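Local coordinates for ferrichrome ABC transporter substrate-binding protein (Staphylococcus pseudintermedius, PDB 5FLY) that probably binds ferrichrome-type iron siderophores outside the cell and delivers them to an ABC transporter for uptake, at residues G212-K225 with L241-S254. Numbering follows the deposited sequence.
Sequences GKYAGDVIITAKAK and LEAVQNKYAFNVDS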
loop_
_atom_site.group_PDB
_atom_site.type_symbol
_atom_site.label_atom_id
_atom_site.label_comp_id
_atom_site.label_asym_id
_atom_site.label_seq_id
_atom_site.Cartn_x
_atom_site.Cartn_y
_atom_site.Cartn_z
ATOM N N GLY A 212 1.975 -15.396 18.622
ATOM C CA GLY A 212 0.683 -15.672 19.231
ATOM C C GLY A 212 0.058 -14.493 19.953
ATOM O O GLY A 212 -1.158 -14.410 20.061
ATOM N N LYS A 213 0.888 -13.580 20.446
ATOM C CA LYS A 213 0.383 -12.425 21.183
ATOM C C LYS A 213 -0.434 -11.493 20.289
ATOM O O LYS A 213 -1.236 -10.707 20.795
ATOM C CB LYS A 213 1.547 -11.669 21.837
ATOM C CG LYS A 213 2.174 -12.454 22.981
ATOM C CD LYS A 213 3.588 -12.001 23.313
ATOM C CE LYS A 213 3.602 -10.657 24.002
ATOM N NZ LYS A 213 4.909 -10.469 24.698
ATOM N N TYR A 214 -0.256 -11.599 18.970
ATOM C CA TYR A 214 -0.884 -10.676 18.011
ATOM C C TYR A 214 -1.909 -11.348 17.103
ATOM O O TYR A 214 -2.420 -10.724 16.172
ATOM C CB TYR A 214 0.203 -9.989 17.165
ATOM C CG TYR A 214 1.191 -9.263 18.040
ATOM C CD1 TYR A 214 0.786 -8.182 18.809
ATOM C CD2 TYR A 214 2.508 -9.690 18.154
ATOM C CE1 TYR A 214 1.664 -7.524 19.649
ATOM C CE2 TYR A 214 3.401 -9.039 18.991
ATOM C CZ TYR A 214 2.971 -7.949 19.740
ATOM O OH TYR A 214 3.831 -7.284 20.587
ATOM N N ALA A 215 -2.239 -12.605 17.390
ATOM C CA ALA A 215 -3.101 -13.388 16.507
ATOM C C ALA A 215 -4.589 -13.118 16.740
ATOM O O ALA A 215 -5.053 -13.113 17.880
ATOM C CB ALA A 215 -2.811 -14.872 16.684
ATOM N N GLY A 216 -5.324 -12.910 15.650
ATOM C CA GLY A 216 -6.764 -12.699 15.686
ATOM C C GLY A 216 -7.543 -13.904 15.188
ATOM O O GLY A 216 -7.012 -15.015 15.138
ATOM N N ASP A 217 -8.804 -13.679 14.819
ATOM C CA ASP A 217 -9.697 -14.756 14.395
ATOM C C ASP A 217 -9.271 -15.362 13.063
ATOM O O ASP A 217 -9.498 -16.553 12.800
ATOM C CB ASP A 217 -11.131 -14.237 14.291
ATOM C CG ASP A 217 -11.671 -13.767 15.624
ATOM O OD1 ASP A 217 -11.342 -14.400 16.649
ATOM O OD2 ASP A 217 -12.400 -12.756 15.644
ATOM N N VAL A 218 -8.657 -14.521 12.235
ATOM C CA VAL A 218 -8.177 -14.885 10.907
ATOM C C VAL A 218 -6.728 -14.421 10.825
ATOM O O VAL A 218 -6.408 -13.309 11.260
ATOM C CB VAL A 218 -9.007 -14.232 9.784
ATOM C CG1 VAL A 218 -8.399 -14.529 8.419
ATOM C CG2 VAL A 218 -10.467 -14.685 9.843
ATOM N N ILE A 219 -5.852 -15.273 10.292
ATOM C CA ILE A 219 -4.449 -14.910 10.131
ATOM C C ILE A 219 -4.007 -15.058 8.690
ATOM O O ILE A 219 -4.062 -16.132 8.109
ATOM C CB ILE A 219 -3.522 -15.755 11.012
ATOM C CG1 ILE A 219 -3.959 -15.686 12.474
ATOM C CG2 ILE A 219 -2.051 -15.282 10.832
ATOM C CD1 ILE A 219 -3.215 -16.658 13.359
ATOM N N ILE A 220 -3.540 -13.951 8.142
ATOM C CA ILE A 220 -3.106 -13.897 6.768
ATOM C C ILE A 220 -1.614 -13.669 6.761
ATOM O O ILE A 220 -1.131 -12.743 7.408
ATOM C CB ILE A 220 -3.826 -12.799 5.994
ATOM C CG1 ILE A 220 -5.339 -13.076 5.985
ATOM C CG2 ILE A 220 -3.253 -12.688 4.576
ATOM C CD1 ILE A 220 -6.169 -11.905 5.494
ATOM N N THR A 221 -0.898 -14.540 6.044
ATOM C CA THR A 221 0.550 -14.431 5.884
ATOM C C THR A 221 0.915 -14.031 4.455
ATOM O O THR A 221 0.651 -14.757 3.497
ATOM C CB THR A 221 1.253 -15.742 6.246
ATOM O OG1 THR A 221 0.996 -16.028 7.622
ATOM C CG2 THR A 221 2.779 -15.647 6.016
ATOM N N ALA A 222 1.521 -12.859 4.336
ATOM C CA ALA A 222 2.047 -12.383 3.067
ATOM C C ALA A 222 3.461 -12.904 2.900
ATOM O O ALA A 222 4.302 -12.677 3.767
ATOM C CB ALA A 222 2.024 -10.880 3.007
ATOM N N LYS A 223 3.702 -13.622 1.812
ATOM C CA LYS A 223 5.022 -14.189 1.551
ATOM C C LYS A 223 5.277 -14.300 0.063
ATOM O O LYS A 223 4.352 -14.239 -0.757
ATOM C CB LYS A 223 5.164 -15.564 2.199
ATOM C CG LYS A 223 4.181 -16.608 1.665
ATOM C CD LYS A 223 4.403 -17.981 2.305
ATOM C CE LYS A 223 5.685 -18.638 1.802
ATOM N NZ LYS A 223 5.574 -19.089 0.392
ATOM N N ALA A 224 6.546 -14.450 -0.285
ATOM C CA ALA A 224 6.901 -14.669 -1.680
ATOM C C ALA A 224 6.420 -16.029 -2.145
ATOM O O ALA A 224 6.485 -17.014 -1.426
ATOM C CB ALA A 224 8.394 -14.550 -1.876
ATOM N N LYS A 225 5.953 -16.078 -3.384
ATOM C CA LYS A 225 5.446 -17.315 -3.956
ATOM C C LYS A 225 6.524 -18.399 -3.973
ATOM O O LYS A 225 6.226 -19.573 -3.759
ATOM C CB LYS A 225 4.924 -17.046 -5.369
ATOM C CG LYS A 225 3.665 -17.803 -5.738
ATOM C CD LYS A 225 3.027 -17.171 -6.976
ATOM C CE LYS A 225 1.782 -17.911 -7.438
ATOM N NZ LYS A 225 1.109 -17.166 -8.546
ATOM N N LEU A 241 -2.969 -21.934 17.866
ATOM C CA LEU A 241 -3.764 -20.714 17.712
ATOM C C LEU A 241 -5.180 -21.054 17.271
ATOM O O LEU A 241 -5.385 -21.941 16.448
ATOM C CB LEU A 241 -3.128 -19.763 16.697
ATOM C CG LEU A 241 -1.749 -19.261 17.113
ATOM C CD1 LEU A 241 -1.127 -18.466 16.009
ATOM C CD2 LEU A 241 -1.848 -18.416 18.380
ATOM N N GLU A 242 -6.153 -20.321 17.800
ATOM C CA GLU A 242 -7.548 -20.581 17.483
ATOM C C GLU A 242 -7.787 -20.416 15.973
ATOM O O GLU A 242 -8.520 -21.201 15.368
ATOM C CB GLU A 242 -8.465 -19.661 18.294
ATOM C CG GLU A 242 -9.950 -20.000 18.191
ATOM C CD GLU A 242 -10.342 -21.275 18.943
ATOM O OE1 GLU A 242 -9.502 -21.821 19.696
ATOM O OE2 GLU A 242 -11.502 -21.730 18.782
ATOM N N ALA A 243 -7.154 -19.423 15.346
ATOM C CA ALA A 243 -7.357 -19.228 13.908
ATOM C C ALA A 243 -6.880 -20.446 13.122
ATOM O O ALA A 243 -7.524 -20.867 12.176
ATOM C CB ALA A 243 -6.642 -17.990 13.424
ATOM N N VAL A 244 -5.737 -20.991 13.524
ATOM C CA VAL A 244 -5.145 -22.132 12.842
ATOM C C VAL A 244 -5.986 -23.388 13.116
ATOM O O VAL A 244 -6.221 -24.169 12.211
ATOM C CB VAL A 244 -3.674 -22.324 13.265
ATOM C CG1 VAL A 244 -3.088 -23.595 12.690
ATOM C CG2 VAL A 244 -2.851 -21.120 12.808
ATOM N N GLN A 245 -6.444 -23.569 14.351
ATOM C CA GLN A 245 -7.375 -24.654 14.669
ATOM C C GLN A 245 -8.694 -24.552 13.886
ATOM O O GLN A 245 -9.269 -25.576 13.492
ATOM C CB GLN A 245 -7.664 -24.674 16.177
ATOM C CG GLN A 245 -6.468 -25.062 17.036
ATOM C CD GLN A 245 -6.848 -25.384 18.473
ATOM O OE1 GLN A 245 -7.878 -26.010 18.732
ATOM N NE2 GLN A 245 -6.010 -24.970 19.416
ATOM N N ASN A 246 -9.182 -23.331 13.671
ATOM C CA ASN A 246 -10.424 -23.129 12.917
ATOM C C ASN A 246 -10.215 -23.173 11.398
ATOM O O ASN A 246 -11.173 -23.031 10.631
ATOM C CB ASN A 246 -11.076 -21.786 13.302
ATOM C CG ASN A 246 -11.670 -21.794 14.700
ATOM O OD1 ASN A 246 -12.008 -22.851 15.248
ATOM N ND2 ASN A 246 -11.798 -20.611 15.288
ATOM N N LYS A 247 -8.970 -23.386 10.969
ATOM C CA LYS A 247 -8.592 -23.352 9.550
ATOM C C LYS A 247 -8.960 -22.009 8.896
ATOM O O LYS A 247 -9.458 -21.938 7.767
ATOM C CB LYS A 247 -9.227 -24.536 8.811
ATOM C CG LYS A 247 -8.658 -25.862 9.323
ATOM C CD LYS A 247 -9.355 -27.067 8.747
ATOM C CE LYS A 247 -8.816 -28.325 9.388
ATOM N NZ LYS A 247 -9.685 -29.515 9.131
ATOM N N TYR A 248 -8.678 -20.952 9.650
ATOM C CA TYR A 248 -8.892 -19.578 9.244
ATOM C C TYR A 248 -7.545 -18.889 9.014
ATOM O O TYR A 248 -7.342 -17.746 9.423
ATOM C CB TYR A 248 -9.694 -18.826 10.314
ATOM C CG TYR A 248 -11.193 -19.049 10.289
ATOM C CD1 TYR A 248 -11.775 -20.025 9.490
ATOM C CD2 TYR A 248 -12.025 -18.255 11.069
ATOM C CE1 TYR A 248 -13.161 -20.196 9.471
ATOM C CE2 TYR A 248 -13.400 -18.426 11.063
ATOM C CZ TYR A 248 -13.961 -19.392 10.260
ATOM O OH TYR A 248 -15.336 -19.549 10.259
ATOM N N ALA A 249 -6.621 -19.592 8.370
ATOM C CA ALA A 249 -5.289 -19.048 8.120
ATOM C C ALA A 249 -4.897 -19.367 6.688
ATOM O O ALA A 249 -4.989 -20.515 6.258
ATOM C CB ALA A 249 -4.262 -19.616 9.118
ATOM N N PHE A 250 -4.491 -18.351 5.935
ATOM C CA PHE A 250 -4.069 -18.566 4.555
ATOM C C PHE A 250 -2.975 -17.590 4.176
ATOM O O PHE A 250 -2.777 -16.571 4.841
ATOM C CB PHE A 250 -5.253 -18.468 3.563
ATOM C CG PHE A 250 -5.965 -17.130 3.536
ATOM C CD1 PHE A 250 -7.060 -16.886 4.360
ATOM C CD2 PHE A 250 -5.578 -16.135 2.646
ATOM C CE1 PHE A 250 -7.732 -15.662 4.308
ATOM C CE2 PHE A 250 -6.245 -14.924 2.592
ATOM C CZ PHE A 250 -7.322 -14.689 3.425
ATOM N N ASN A 251 -2.250 -17.949 3.123
ATOM C CA ASN A 251 -1.172 -17.130 2.594
ATOM C C ASN A 251 -1.613 -16.309 1.402
ATOM O O ASN A 251 -2.493 -16.717 0.628
ATOM C CB ASN A 251 0.015 -17.986 2.155
ATOM C CG ASN A 251 0.566 -18.852 3.271
ATOM O OD1 ASN A 251 0.496 -18.500 4.437
ATOM N ND2 ASN A 251 1.148 -19.984 2.899
ATOM N N VAL A 252 -0.987 -15.152 1.251
ATOM C CA VAL A 252 -1.138 -14.354 0.040
ATOM C C VAL A 252 0.241 -13.983 -0.524
ATOM O O VAL A 252 1.237 -14.034 0.178
ATOM C CB VAL A 252 -1.950 -13.070 0.300
ATOM C CG1 VAL A 252 -3.366 -13.396 0.798
ATOM C CG2 VAL A 252 -1.233 -12.183 1.303
ATOM N N ASP A 253 0.262 -13.577 -1.796
ATOM C CA ASP A 253 1.476 -13.233 -2.534
ATOM C C ASP A 253 1.934 -11.827 -2.177
ATOM O O ASP A 253 1.307 -10.854 -2.585
ATOM C CB ASP A 253 1.206 -13.347 -4.043
ATOM C CG ASP A 253 2.439 -13.105 -4.897
ATOM O OD1 ASP A 253 3.384 -12.419 -4.464
ATOM O OD2 ASP A 253 2.443 -13.592 -6.046
ATOM N N SER A 254 3.029 -11.711 -1.426
ATOM C CA SER A 254 3.437 -10.408 -0.928
ATOM C C SER A 254 3.762 -9.421 -2.051
ATOM O O SER A 254 3.480 -8.239 -1.900
ATOM C CB SER A 254 4.630 -10.544 0.026
ATOM O OG SER A 254 5.693 -11.235 -0.571
HETATM O O HOH W 1 -5.763 -17.098 16.484
HETATM O O HOH W 2 -11.011 -17.999 14.616
HETATM O O HOH W 3 5.947 -13.712 -4.936
#
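Ile220 and Phe250 meet on one face of a parallel strand pair, 218-223 with 249-253. The two side chains lie side by side and point the same way. Phe250 has CG between its backbone N and carbonyl carbon (chi1 61°), which swings the ring toward the neighbouring strand. Ile220 CG1 sits over one ring face, 4.0 Å from the centroid, in a CH-pi contact. The other branch, Ile220 CG2, touches Val252 CG1 at 3.8 Å. Six backbone hydrogen bonds join the two segments, running from Tyr248, just before the strand, to Ser254 at the start of helix 254-257. In the last, Ser254 N lies well above the carbonyl plane of Lys223.

The opposite face carries Ile219, Thr221, Ala249 and Asn251. Asn251 OD1 comes within 3.4 Å of Thr221 CB, but its hydrogen bond is to Gln233 NE2. Lys223 starts away from the other strand. Bends at chi3 (-72°) and chi4 (-71°) fold its chain; CD lies 3.9 Å from Asn251 ND2, and NZ bonds to Ala224 O and Ala227 O.

At the start of the pair, Ile219 CD1 touches both Ala243 CB and Leu241 CD1; the Ile219 and Leu241 side chains cross at about a right angle. Asp217 O lies at the Tyr248 ring edge, 3.5 Å from CD2. Two waters bridge here: one links Gly216 O to Ala243 N, the other Asp217 O to Asn246 ND2.

This is the sheet edge in one lobe of a class III solute-binding protein. Ser254's side chain is about 7 Å from the bound 2,5,8,11,14,17,20,23-octaoxapentacosan-25-ol. Helix 262-278 covers the Ile220, Phe250 and Val252 face; Trp238 of helix 236-239 touches Ile219 on the other. Strand 249-253 is outermost in its mixed sheet, and strand 218-223 lies between it and strand 158-164.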